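Local coordinates for hypothetical protein (Bacteroides eggerthii, PDB 4JGL) that is of unknown function but adopts a streptavidin-like beta-barrel fold with two additional alpha helices and carries bound calcium, at residues 118-121 against 122-125; 139-142 against 143-146; 159-162 against 163-167. All blocks are in the same frame, centred on the assembly; numbering follows the deposited sequence. Where two conformers were deposited one is given.

Contact 1. Residues 118-121 against 122-125. With CA (calcium ion), chain D; CA (calcium ion), chain C.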
ATOM      1  N   PRO A 118     -19.829   3.714   0.491  1.00 14.96           N
ATOM      2  CA  PRO A 118     -20.945   3.709  -0.454  1.00 15.66           C
ATOM      3  C   PRO A 118     -21.421   5.088  -0.884  1.00 17.31           C
ATOM      4  O   PRO A 118     -21.962   5.222  -1.989  1.00 22.48           O
ATOM      5  CB  PRO A 118     -22.047   2.949   0.302  1.00 18.48           C
ATOM      6  CG  PRO A 118     -21.640   2.970   1.742  1.00 18.76           C
ATOM      7  CD  PRO A 118     -20.153   3.044   1.760  1.00 16.32           C
ATOM      8  N   ASP A 119     -21.212   6.099  -0.050  1.00 15.89           N
ATOM      9  CA  ASP A 119     -21.736   7.430  -0.317  1.00 19.60           C
ATOM     10  C   ASP A 119     -20.751   8.377  -1.007  1.00 18.54           C
ATOM     11  O   ASP A 119     -21.057   9.551  -1.217  1.00 22.50           O
ATOM     12  CB  ASP A 119     -22.229   8.058   0.993  1.00 22.77           C
ATOM     13  CG  ASP A 119     -23.343   7.241   1.658  1.00 31.24           C
ATOM     14  OD1 ASP A 119     -24.123   6.581   0.940  1.00 33.94           O
ATOM     15  OD2 ASP A 119     -23.417   7.260   2.899  1.00 40.60           O
ATOM     16  N   CYS A 120     -19.586   7.854  -1.387  1.00 15.54           N
ATOM     17  CA  CYS A 120     -18.555   8.673  -2.023  1.00 14.16           C
ATOM     18  C   CYS A 120     -17.964   7.967  -3.228  1.00 12.81           C
ATOM     19  O   CYS A 120     -17.343   6.911  -3.094  1.00 13.54           O
ATOM     20  CB  CYS A 120     -17.423   8.978  -1.024  1.00 15.60           C
ATOM     21  SG  CYS A 120     -16.124  10.018  -1.732  1.00 18.67           S
ATOM     22  N   GLU A 121     -18.120   8.549  -4.408  1.00 12.71           N
ATOM     23  CA  GLU A 121     -17.587   7.928  -5.619  0.50 13.00           C
ATOM     24  C   GLU A 121     -16.100   8.234  -5.820  1.00 13.24           C
ATOM     25  O   GLU A 121     -15.467   7.674  -6.706  1.00 15.30           O
ATOM     26  CB  GLU A 121     -18.420   8.268  -6.883  0.50 15.93           C
ATOM     27  CG  GLU A 121     -18.225   9.655  -7.499  0.50 18.39           C
ATOM     28  CD  GLU A 121     -18.976   9.845  -8.842  0.50 17.40           C
ATOM     29  OE1 GLU A 121     -19.696   8.921  -9.242  0.50 20.25           O
ATOM     30  OE2 GLU A 121     -18.858  10.908  -9.489  0.50 14.49           O
ATOM     31  N   ASN A 122     -15.543   9.112  -4.995  1.00 13.04           N
ATOM     32  CA  ASN A 122     -14.135   9.519  -5.114  1.00 14.24           C
ATOM     33  C   ASN A 122     -13.175   8.716  -4.224  1.00 11.35           C
ATOM     34  O   ASN A 122     -11.983   9.003  -4.171  1.00 12.59           O
ATOM     35  CB  ASN A 122     -13.985  11.035  -4.784  1.00 17.01           C
ATOM     36  CG  ASN A 122     -14.587  11.938  -5.821  1.00 24.89           C
ATOM     37  OD1 ASN A 122     -14.733  11.571  -6.972  1.00 26.04           O
ATOM     38  ND2 ASN A 122     -14.900  13.162  -5.413  1.00 36.68           N
ATOM     39  N   SER A 123     -13.707   7.719  -3.526  1.00 10.23           N
ATOM     40  CA  SER A 123     -12.914   6.811  -2.732  1.00 10.39           C
ATOM     41  C   SER A 123     -13.526   5.422  -2.863  1.00 10.14           C
ATOM     42  O   SER A 123     -14.743   5.258  -3.043  1.00 10.35           O
ATOM     43  CB  SER A 123     -12.884   7.229  -1.271  1.00 11.26           C
ATOM     44  OG  SER A 123     -14.179   7.167  -0.703  1.00 12.48           O
ATOM     45  N   ALA A 124     -12.677   4.416  -2.749  1.00  9.78           N
ATOM     46  CA  ALA A 124     -13.091   3.012  -2.783  1.00  9.50           C
ATOM     47  C   ALA A 124     -13.273   2.420  -1.380  1.00  9.57           C
ATOM     48  O   ALA A 124     -14.240   1.687  -1.132  1.00 11.16           O
ATOM     49  CB  ALA A 124     -12.061   2.198  -3.564  1.00 10.51           C
ATOM     50  N   TYR A 125     -12.381   2.786  -0.460  1.00  9.54           N
ATOM     51  CA  TYR A 125     -12.421   2.260   0.912  1.00  8.82           C
ATOM     52  C   TYR A 125     -11.914   3.313   1.881  1.00  8.85           C
ATOM     53  O   TYR A 125     -11.213   4.253   1.488  1.00  9.70           O
ATOM     54  CB  TYR A 125     -11.560   0.996   1.087  1.00 10.21           C
ATOM     55  CG  TYR A 125     -11.909  -0.151   0.208  1.00 10.36           C
ATOM     56  CD1 TYR A 125     -11.428  -0.247  -1.078  1.00 10.59           C
ATOM     57  CD2 TYR A 125     -12.743  -1.160   0.659  1.00 10.61           C
ATOM     58  CE1 TYR A 125     -11.768  -1.328  -1.907  1.00 12.17           C
ATOM     59  CE2 TYR A 125     -13.099  -2.214  -0.150  1.00 12.46           C
ATOM     60  CZ  TYR A 125     -12.622  -2.295  -1.431  1.00 12.60           C
ATOM     61  OH  TYR A 125     -12.972  -3.348  -2.250  1.00 15.54           O
TER
HETATM   62 CA    CA D 202     -16.988   4.708  -2.695  1.00 11.62          CA
HETATM   63 CA    CA C 201     -19.373  11.312 -11.768  0.75 17.11          CA
HETATM   64  O   HOH W   1     -17.368  12.522  -7.910  1.00 35.93           O
HETATM   65  O   HOH W   2     -20.699   9.264 -11.634  1.00 19.01           O
HETATM   66  O   HOH W   3     -16.921   2.413  -2.148  1.00 14.05           O
HETATM   67  O   HOH W   4     -17.774  12.959 -11.167  1.00 26.66           O
HETATM   68  O   HOH W   5     -21.151  12.542 -11.089  1.00 33.01           O
HETATM   69  O   HOH W   6     -19.080   4.414  -3.808  1.00 16.02           O

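Contact 2. Residues 139-142 against 143-146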
ATOM      1  N   CYS A 139      -8.193   5.340  -2.630  1.00  8.84           N
ATOM      2  CA  CYS A 139      -8.790   5.996  -3.785  1.00  8.74           C
ATOM      3  C   CYS A 139      -8.228   5.361  -5.034  1.00  9.36           C
ATOM      4  O   CYS A 139      -7.017   5.427  -5.272  1.00  9.04           O
ATOM      5  CB  CYS A 139      -8.490   7.495  -3.758  1.00 10.03           C
ATOM      6  SG  CYS A 139      -9.033   8.341  -2.256  1.00 11.87           S
ATOM      7  N   GLY A 140      -9.072   4.704  -5.820  1.00  9.72           N
ATOM      8  CA  GLY A 140      -8.568   4.033  -7.018  1.00  9.63           C
ATOM      9  C   GLY A 140      -7.827   4.998  -7.918  1.00 11.08           C
ATOM     10  O   GLY A 140      -8.290   6.112  -8.160  1.00 11.08           O
ATOM     11  N   ASP A 141      -6.681   4.584  -8.428  1.00 10.17           N
ATOM     12  CA  ASP A 141      -5.805   5.486  -9.151  1.00 10.94           C
ATOM     13  C   ASP A 141      -4.907   4.713 -10.086  1.00 10.91           C
ATOM     14  O   ASP A 141      -4.231   3.785  -9.662  1.00 11.82           O
ATOM     15  CB  ASP A 141      -4.964   6.299  -8.165  1.00 11.44           C
ATOM     16  CG  ASP A 141      -4.251   7.440  -8.829  1.00 13.43           C
ATOM     17  OD1 ASP A 141      -4.901   8.444  -9.194  1.00 15.96           O
ATOM     18  OD2 ASP A 141      -3.037   7.339  -9.004  1.00 14.42           O
ATOM     19  N   ALA A 142      -4.895   5.105 -11.351  1.00 10.61           N
ATOM     20  CA  ALA A 142      -4.035   4.466 -12.330  1.00 10.13           C
ATOM     21  C   ALA A 142      -2.562   4.778 -12.093  1.00  9.44           C
ATOM     22  O   ALA A 142      -1.721   3.890 -12.196  1.00 10.60           O
ATOM     23  CB  ALA A 142      -4.464   4.871 -13.759  1.00 13.45           C
ATOM     24  N   GLU A 143      -2.240   6.037 -11.793  1.00 10.40           N
ATOM     25  CA  GLU A 143      -0.854   6.409 -11.620  1.00 10.67           C
ATOM     26  C   GLU A 143      -0.197   5.667 -10.447  1.00  9.66           C
ATOM     27  O   GLU A 143       0.977   5.327 -10.519  1.00 10.82           O
ATOM     28  CB  GLU A 143      -0.714   7.931 -11.522  1.00 11.95           C
ATOM     29  CG  GLU A 143      -1.011   8.618 -12.860  1.00 11.76           C
ATOM     30  CD  GLU A 143      -1.025  10.117 -12.819  1.00 13.49           C
ATOM     31  OE1 GLU A 143      -1.228  10.702 -11.746  1.00 16.59           O
ATOM     32  OE2 GLU A 143      -0.891  10.690 -13.907  1.00 15.33           O
ATOM     33  N   ALA A 144      -0.949   5.386  -9.389  1.00 10.04           N
ATOM     34  CA  ALA A 144      -0.405   4.618  -8.295  1.00 10.36           C
ATOM     35  C   ALA A 144      -0.056   3.209  -8.757  1.00  9.39           C
ATOM     36  O   ALA A 144       0.960   2.636  -8.374  1.00 10.60           O
ATOM     37  CB  ALA A 144      -1.428   4.576  -7.120  1.00 11.95           C
ATOM     38  N   ARG A 145      -0.934   2.615  -9.569  1.00  9.36           N
ATOM     39  CA  ARG A 145      -0.659   1.315 -10.151  1.00  9.51           C
ATOM     40  C   ARG A 145       0.608   1.359 -11.006  1.00 10.28           C
ATOM     41  O   ARG A 145       1.456   0.491 -10.915  1.00 10.73           O
ATOM     42  CB  ARG A 145      -1.857   0.819 -10.974  1.00 10.73           C
ATOM     43  CG  ARG A 145      -1.605  -0.528 -11.615  1.00 11.85           C
ATOM     44  CD  ARG A 145      -2.825  -1.128 -12.265  1.00 13.44           C
ATOM     45  NE  ARG A 145      -3.303  -0.386 -13.422  1.00 13.25           N
ATOM     46  CZ  ARG A 145      -2.842  -0.525 -14.664  1.00 13.58           C
ATOM     47  NH1 ARG A 145      -1.805  -1.315 -14.949  1.00 15.19           N
ATOM     48  NH2 ARG A 145      -3.431   0.139 -15.645  1.00 14.77           N
ATOM     49  N   TYR A 146       0.721   2.361 -11.863  1.00 10.62           N
ATOM     50  CA  TYR A 146       1.896   2.477 -12.715  1.00 11.21           C
ATOM     51  C   TYR A 146       3.172   2.555 -11.889  1.00 12.04           C
ATOM     52  O   TYR A 146       4.207   1.987 -12.268  1.00 12.72           O
ATOM     53  CB  TYR A 146       1.853   3.678 -13.640  1.00 11.65           C
ATOM     54  CG  TYR A 146       0.638   3.853 -14.490  1.00 11.18           C
ATOM     55  CD1 TYR A 146      -0.115   2.775 -14.942  1.00 12.39           C
ATOM     56  CD2 TYR A 146       0.246   5.116 -14.865  1.00 12.15           C
ATOM     57  CE1 TYR A 146      -1.254   2.996 -15.726  1.00 13.96           C
ATOM     58  CE2 TYR A 146      -0.851   5.331 -15.628  1.00 12.80           C
ATOM     59  CZ  TYR A 146      -1.599   4.279 -16.070  1.00 12.59           C
ATOM     60  OH  TYR A 146      -2.724   4.539 -16.842  1.00 15.97           O
TER
HETATM   61  O   HOH W   7      -4.509   7.896 -11.921  0.50 17.27           O
HETATM   62  O   HOH W   8      -2.195  10.131  -9.192  0.50 17.32           O

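Contact 3. Residues 159-162 against 163-167. With EDO (1,2-ethanediol), chain E.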
ATOM      1  N   GLU A 159      15.456  -7.973  -6.057  1.00 20.13           N
ATOM      2  CA  GLU A 159      15.315  -8.411  -4.681  1.00 21.37           C
ATOM      3  C   GLU A 159      13.886  -8.179  -4.181  1.00 19.83           C
ATOM      4  O   GLU A 159      13.326  -8.977  -3.429  1.00 20.03           O
ATOM      5  CB  GLU A 159      16.316  -7.639  -3.827  1.00 23.60           C
ATOM      6  CG  GLU A 159      16.511  -8.146  -2.444  1.00 26.34           C
ATOM      7  CD  GLU A 159      17.735  -7.533  -1.744  1.00 22.52           C
ATOM      8  OE1 GLU A 159      18.526  -6.777  -2.362  1.00 21.66           O
ATOM      9  OE2 GLU A 159      17.897  -7.819  -0.546  1.00 29.55           O
ATOM     10  N   PHE A 160      13.303  -7.050  -4.593  1.00 17.68           N
ATOM     11  CA  PHE A 160      11.917  -6.733  -4.237  1.00 15.66           C
ATOM     12  C   PHE A 160      10.903  -7.576  -5.002  1.00 14.53           C
ATOM     13  O   PHE A 160      10.002  -8.143  -4.403  1.00 15.41           O
ATOM     14  CB  PHE A 160      11.683  -5.232  -4.451  1.00 15.28           C
ATOM     15  CG  PHE A 160      10.250  -4.771  -4.285  1.00 15.24           C
ATOM     16  CD1 PHE A 160       9.499  -5.087  -3.164  1.00 15.56           C
ATOM     17  CD2 PHE A 160       9.683  -3.978  -5.243  1.00 17.57           C
ATOM     18  CE1 PHE A 160       8.216  -4.599  -3.010  1.00 17.40           C
ATOM     19  CE2 PHE A 160       8.402  -3.497  -5.086  1.00 18.46           C
ATOM     20  CZ  PHE A 160       7.664  -3.836  -3.987  1.00 20.09           C
ATOM     21  N   LYS A 161      11.063  -7.648  -6.311  1.00 15.61           N
ATOM     22  CA  LYS A 161      10.183  -8.446  -7.161  1.00 16.14           C
ATOM     23  C   LYS A 161      10.169  -9.895  -6.690  1.00 15.51           C
ATOM     24  O   LYS A 161       9.109 -10.498  -6.555  1.00 17.05           O
ATOM     25  CB  LYS A 161      10.628  -8.358  -8.617  1.00 17.39           C
ATOM     26  CG  LYS A 161       9.704  -9.100  -9.603  1.00 20.31           C
ATOM     27  CD  LYS A 161      10.181  -8.969 -11.046  1.00 23.66           C
ATOM     28  CE  LYS A 161       9.182  -9.554 -12.052  1.00 31.18           C
ATOM     29  NZ  LYS A 161       8.699 -10.874 -11.648  1.00 35.60           N
ATOM     30  N   ASN A 162      11.354 -10.433  -6.402  1.00 17.94           N
ATOM     31  CA  ASN A 162      11.461 -11.834  -5.987  1.00 18.62           C
ATOM     32  C   ASN A 162      10.821 -12.082  -4.638  1.00 16.88           C
ATOM     33  O   ASN A 162      10.178 -13.092  -4.428  1.00 17.93           O
ATOM     34  CB  ASN A 162      12.922 -12.302  -5.952  1.00 19.83           C
ATOM     35  CG  ASN A 162      13.566 -12.355  -7.333  1.00 23.73           C
ATOM     36  OD1 ASN A 162      12.884 -12.351  -8.354  1.00 27.44           O
ATOM     37  ND2 ASN A 162      14.897 -12.383  -7.365  1.00 29.35           N
ATOM     38  N   LEU A 163      10.985 -11.154  -3.691  1.00 17.19           N
ATOM     39  CA  LEU A 163      10.297 -11.286  -2.416  1.00 17.94           C
ATOM     40  C   LEU A 163       8.783 -11.397  -2.591  1.00 16.97           C
ATOM     41  O   LEU A 163       8.132 -12.224  -1.965  1.00 17.81           O
ATOM     42  CB  LEU A 163      10.615 -10.088  -1.498  1.00 18.97           C
ATOM     43  CG  LEU A 163       9.833 -10.016  -0.181  1.00 20.96           C
ATOM     44  CD1 LEU A 163      10.157 -11.183   0.746  1.00 24.19           C
ATOM     45  CD2 LEU A 163      10.126  -8.697   0.512  1.00 22.20           C
ATOM     46  N   VAL A 164       8.223 -10.526  -3.420  1.00 16.31           N
ATOM     47  CA  VAL A 164       6.793 -10.527  -3.650  1.00 15.63           C
ATOM     48  C   VAL A 164       6.367 -11.799  -4.400  1.00 15.98           C
ATOM     49  O   VAL A 164       5.425 -12.463  -4.003  1.00 17.97           O
ATOM     50  CB  VAL A 164       6.352  -9.259  -4.381  1.00 16.59           C
ATOM     51  CG1 VAL A 164       4.883  -9.362  -4.837  1.00 19.05           C
ATOM     52  CG2 VAL A 164       6.523  -8.038  -3.456  1.00 17.79           C
ATOM     53  N   ASP A 165       7.084 -12.130  -5.463  1.00 16.38           N
ATOM     54  CA  ASP A 165       6.717 -13.297  -6.285  1.00 18.82           C
ATOM     55  C   ASP A 165       6.771 -14.599  -5.486  1.00 19.22           C
ATOM     56  O   ASP A 165       5.961 -15.499  -5.717  1.00 21.90           O
ATOM     57  CB  ASP A 165       7.617 -13.427  -7.519  1.00 18.97           C
ATOM     58  CG  ASP A 165       7.316 -12.397  -8.584  1.00 23.89           C
ATOM     59  OD1 ASP A 165       6.228 -11.781  -8.517  1.00 26.38           O
ATOM     60  OD2 ASP A 165       8.178 -12.214  -9.481  1.00 24.50           O
ATOM     61  N   ASN A 166       7.723 -14.698  -4.561  1.00 18.90           N
ATOM     62  CA  ASN A 166       7.972 -15.922  -3.819  1.00 20.34           C
ATOM     63  C   ASN A 166       7.286 -15.931  -2.460  1.00 21.52           C
ATOM     64  O   ASN A 166       7.441 -16.880  -1.688  1.00 23.12           O
ATOM     65  CB  ASN A 166       9.482 -16.155  -3.668  1.00 21.90           C
ATOM     66  CG  ASN A 166      10.184 -16.333  -5.005  1.00 23.08           C
ATOM     67  OD1 ASN A 166       9.545 -16.525  -6.038  1.00 24.20           O
ATOM     68  ND2 ASN A 166      11.508 -16.233  -4.990  1.00 26.37           N
ATOM     69  N   TYR A 167       6.504 -14.892  -2.177  1.00 20.70           N
ATOM     70  CA  TYR A 167       6.005 -14.653  -0.829  1.00 21.06           C
ATOM     71  C   TYR A 167       5.054 -15.750  -0.371  1.00 24.42           C
ATOM     72  O   TYR A 167       4.200 -16.204  -1.144  1.00 28.88           O
ATOM     73  CB  TYR A 167       5.258 -13.318  -0.776  1.00 19.24           C
ATOM     74  CG  TYR A 167       5.148 -12.745   0.625  1.00 17.85           C
ATOM     75  CD1 TYR A 167       6.156 -11.953   1.153  1.00 18.66           C
ATOM     76  CD2 TYR A 167       4.063 -13.044   1.441  1.00 16.09           C
ATOM     77  CE1 TYR A 167       6.076 -11.429   2.440  1.00 17.59           C
ATOM     78  CE2 TYR A 167       3.972 -12.528   2.738  1.00 16.51           C
ATOM     79  CZ  TYR A 167       4.981 -11.727   3.227  1.00 16.59           C
ATOM     80  OH  TYR A 167       4.910 -11.222   4.492  1.00 16.84           O
TER
HETATM   81  C1  EDO E 203       4.486  -8.510  -9.162  1.00 27.05           C
HETATM   82  O1  EDO E 203       3.721  -8.386 -10.368  1.00 30.91           O
HETATM   83  C2  EDO E 203       5.947  -8.614  -9.555  1.00 28.07           C
HETATM   84  O2  EDO E 203       6.131  -9.793 -10.347  1.00 28.06           O
HETATM   85  O   HOH W   9      10.518 -13.461  -9.411  1.00 29.31           O

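Contact 1. Residues 118-121 against 122-125
Cys120 to Ser123 form a type I beta turn that brings two carbonyl groups to one metal: Cys120 O and Ser123 O lie 3.1 Å apart, and a calcium ion draws both in, 2.3 Å from each. The metal probably offsets the repulsion between the two oxygens. Two waters and Thr117, through its carbonyl and hydroxyl oxygens, share this ion, and one of the waters also donates to Ala124 O. Over the turn, Cys120 SG swings anti to its own nitrogen (chi1 -179°) and lies 3.6 Å from Ser123 OG and 3.9 Å from Asn122 CB, while its disulfide to Cys35 ties the loop to another part of the chain. At the outer corner, in one of two conformers of Glu121, a water donates to Glu121 OE2 at 2.7 Å and to Asn122 OD1 at 3.0 Å; the carboxylate and amide planes are then 45° apart. In this conformer Glu121 OE2 also holds a second, largely hydrated calcium at 2.4 Å. Asn122 ND2 bonds to Gly36 O. Ala124 and Tyr125 both face Leu138 in a classic beta bulge. The whole is a calcium-binding, disulfide-anchored beta turn linking strands 112-116 and 125-127.

Contact 2. Residues 139-142 against 143-146
Asp141 and Ala144 make an N-cap contact at the surface, where strand 135-140 gives way to helix 142-153. The cap is the carboxylate of Asp141: its CG is anti to the backbone N (chi1 -168°), which carries OD2 over the first turn to accept from Ala144 N at 2.9 Å. The amide comes to the anti side of the oxygen, 17° out of the carboxylate plane, and the bond is somewhat bent. Two waters extend the cap. One accepts from Glu143 N and donates weakly to Asp141 OD1; the other donates to Asp141 OD2 and to Glu143 OE1, bridging two acidic groups whose nearest oxygens, OD2 and OE1, are 4.7 Å apart. The amides at this helix end probably favour the negative charge on Asp141. Regular helical bonding then sets in, with a weak bond from Arg145 N to Asp141 O at 3.5 Å and a firmer one from Tyr146 N to Ala142 O at 2.9 Å. That same carbonyl oxygen sits 3.2 Å above the centre of the Tyr146 ring, and Ala142 CB touches the ring at CZ, 3.7 Å away. Arg145 turns its guanidinium group to a salt bridge with Glu149 one helical turn on. At the junction, Asp141 pairs through its backbone with Gly23 of strand 22-29, while on strand 44-49 Ala144 packs against Tyr45 and Arg145 against Tyr47.

Contact 3. Residues 159-162 against 163-167
An i to i+4 salt bridge, Lys161 to Asp165, marks the outer side of helix 158-165, one of two helices added to the streptavidin-like fold. Lys161 NZ donates to Asp165 OD2 at 2.6 Å, using the syn lone pair of that oxygen. The lysine leaves the backbone with CG anti to N (chi1 -176°) and runs extended until its last torsion, chi4 -47°, bends NZ in to the carboxylate; along the way CG passes 3.5 Å from OD2. A 1,2-ethanediol molecule, probably from the crystallisation liquor, spans the pair: its O2 accepts from Lys161 NZ and donates to Asp165 OD1, so both carboxylate oxygens are engaged. A lysine-to-alanine change here would probably leave Asp165 without its charged mate and its carboxylate freer to turn.

Another side of the helix is apolar. Phe160 and Val164 lie side by side and point the same way, Phe160 CE1 meeting Val164 CG2 at 3.9 Å. The Phe160 ring also meets that of Phe152 and packs on Leu56 and Ile67, while Leu163 rests on Ile69 and Val87, so this side lies against strands 54-61, 64-75 and 78-92.

The backbone is joined by successive i to i+4 bonds. Leu163 N reaches Glu159 O from above the carbonyl plane, 41° out of it, whereas Asp165 N meets Lys161 O at 2.8 Å in a straighter bond. Toward the end of the helix, Asn166 N bonds to Asn162 O, and Val164 O accepts from Tyr167 N and from Lys52 NZ. Beside the salt bridge, a water donates to Asn162 OD1 at 2.8 Å and to Asp165 OD2 at 2.7 Å.

Contacts 1 and 2 are neighbours, with Asn122 O and Ser123 CB packed against Cys139 SG, whereas contact 3 lies on the opposite side of the chain's centre from contact 1, their centres about 31 Å apart. Contact 2 is a surface contact; contacts 1 and 3 are partly buried. Their chemistry follows their place: metal and disulfide bonds tie a loop without regular structure, a carboxylate caps a helix where a strand ends, and a salt bridge spans one turn within a helix that packs on the sheet through a different side. The helices of contacts 2 and 3 follow each other in the chain, though the nearest atoms of these contacts are about 10 Å apart.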